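Local atomic coordinates of D-2-hydroxyacid dehydrogensase protein (Ketogulonicigenium vulgare, PDB entry 4LSW), a protein that probably catalyses the NAD(P)-dependent interconversion of D-2-hydroxyacids and the corresponding 2-oxoacids, as a member of the D-isomer-specific 2-hydroxyacid dehydrogenase family. Residues Ser284-Ile287 with Glu288-Lys291. Residues are numbered along the deposited sequence; the frame is centred on the assembly and turned at random.
Sequences SGTI and ETRK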
loop_
_atom_site.group_PDB
_atom_site.type_symbol
_atom_site.label_atom_id
_atom_site.label_comp_id
_atom_site.label_asym_id
_atom_site.label_seq_id
_atom_site.Cartn_x
_atom_site.Cartn_y
_atom_site.Cartn_z
ATOM N N SER A 284 -5.642 2.565 2.249
ATOM C CA SER A 284 -5.297 3.422 3.382
ATOM C C SER A 284 -6.120 4.714 3.384
ATOM O O SER A 284 -5.865 5.613 4.186
ATOM C CB SER A 284 -3.808 3.757 3.379
ATOM O OG SER A 284 -3.490 4.615 2.303
ATOM N N GLY A 285 -7.115 4.777 2.501
ATOM C CA GLY A 285 -7.882 5.997 2.284
ATOM C C GLY A 285 -8.981 6.329 3.290
ATOM O O GLY A 285 -10.151 6.409 2.923
ATOM N N THR A 286 -8.621 6.530 4.549
ATOM C CA THR A 286 -9.602 7.034 5.504
ATOM C C THR A 286 -9.128 8.362 6.069
ATOM O O THR A 286 -7.927 8.659 6.072
ATOM C CB THR A 286 -9.878 6.067 6.681
ATOM O OG1 THR A 286 -8.699 5.943 7.476
ATOM C CG2 THR A 286 -10.322 4.701 6.178
ATOM N N ILE A 287 -10.070 9.163 6.550
ATOM C CA ILE A 287 -9.689 10.401 7.207
ATOM C C ILE A 287 -8.734 10.153 8.379
ATOM O O ILE A 287 -7.709 10.831 8.500
ATOM C CB ILE A 287 -10.920 11.213 7.665
ATOM C CG1 ILE A 287 -11.779 11.596 6.455
ATOM C CG2 ILE A 287 -10.492 12.455 8.428
ATOM C CD1 ILE A 287 -13.108 12.230 6.809
ATOM N N GLU A 288 -9.047 9.182 9.239
ATOM C CA GLU A 288 -8.224 8.959 10.418
ATOM C C GLU A 288 -6.810 8.503 10.075
ATOM O O GLU A 288 -5.841 8.980 10.665
ATOM C CB GLU A 288 -8.877 7.969 11.386
ATOM C CG GLU A 288 -8.204 7.946 12.750
ATOM C CD GLU A 288 -9.092 7.389 13.854
ATOM O OE1 GLU A 288 -10.211 6.915 13.557
ATOM O OE2 GLU A 288 -8.662 7.431 15.027
ATOM N N THR A 289 -6.690 7.587 9.119
ATOM C CA THR A 289 -5.371 7.108 8.739
ATOM C C THR A 289 -4.536 8.215 8.095
ATOM O O THR A 289 -3.376 8.408 8.456
ATOM C CB THR A 289 -5.462 5.876 7.826
ATOM O OG1 THR A 289 -5.772 4.735 8.637
ATOM C CG2 THR A 289 -4.143 5.641 7.103
ATOM N N ARG A 290 -5.134 8.950 7.168
ATOM C CA ARG A 290 -4.381 10.004 6.499
ATOM C C ARG A 290 -3.975 11.109 7.477
ATOM O O ARG A 290 -2.849 11.608 7.419
ATOM C CB ARG A 290 -5.126 10.536 5.275
ATOM C CG ARG A 290 -5.282 9.490 4.159
ATOM C CD ARG A 290 -3.938 8.905 3.749
ATOM N NE ARG A 290 -4.110 7.787 2.828
ATOM C CZ ARG A 290 -4.320 7.917 1.522
ATOM N NH1 ARG A 290 -4.379 9.124 0.973
ATOM N NH2 ARG A 290 -4.465 6.836 0.763
ATOM N N LYS A 291 -4.857 11.476 8.403
ATOM C CA LYS A 291 -4.448 12.451 9.412
ATOM C C LYS A 291 -3.304 11.929 10.260
ATOM O O LYS A 291 -2.372 12.657 10.582
ATOM C CB LYS A 291 -5.627 12.872 10.290
ATOM C CG LYS A 291 -6.522 13.867 9.604
ATOM C CD LYS A 291 -7.612 14.373 10.515
ATOM C CE LYS A 291 -8.522 15.324 9.747
ATOM N NZ LYS A 291 -9.581 15.918 10.615
#
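Arg290 reaches back along the start of its helix to hold Ser284, taking the serine hydroxyl side-on with two nitrogens. The shorter bond runs from Arg290 NH2 to Ser284 OG, 2.9 Å, and NE of the same residue reaches that oxygen at 3.3 Å, so OG sits at the guanidinium edge, close to its plane. NE also makes a weak, bent bond to the carbonyl oxygen of Ser284. A turn at chi2 (-55°) swings the chain toward the loop, and CA of Gly285 lies over one guanidinium face. An alanine in place of Arg290 would probably leave Ser284 OG without these two donors and the Ser284–Gly285 corner freer to move.

Next to this grip, Thr286 OG1 accepts from Thr289 N at 3.1 Å, an N-cap bond that satisfies an amide at the open end of the helix. With chi1 at 66°, OG1 of Thr286 is folded back over its own backbone, which brings it to that amide. The methyl CG2 of Thr289 rests 3.4 Å from Ser284 O. Both threonine hydroxyls are further tied to Asp103 OD2, and Leu100 packs against Ser284 and Thr289, which links this helix start to the first turn of helix 101-116 and the loop leading into it.

The helix then proceeds regularly: Arg290 N bonds to Thr286 O at 3.0 Å and Lys291 N to Ile287 O at 2.9 Å. On the helix surface, Lys291 CE lies alongside Ile287 CG2, 3.7 Å away. Ahead of the cap, Gly285 centres an inverse gamma turn, closed by Thr286 N bonding to Ser284 O. The arrangement is a threonine N-cap, here starting helix 287-306, which follows the last strand of the seven-stranded parallel Rossmann-type sheet.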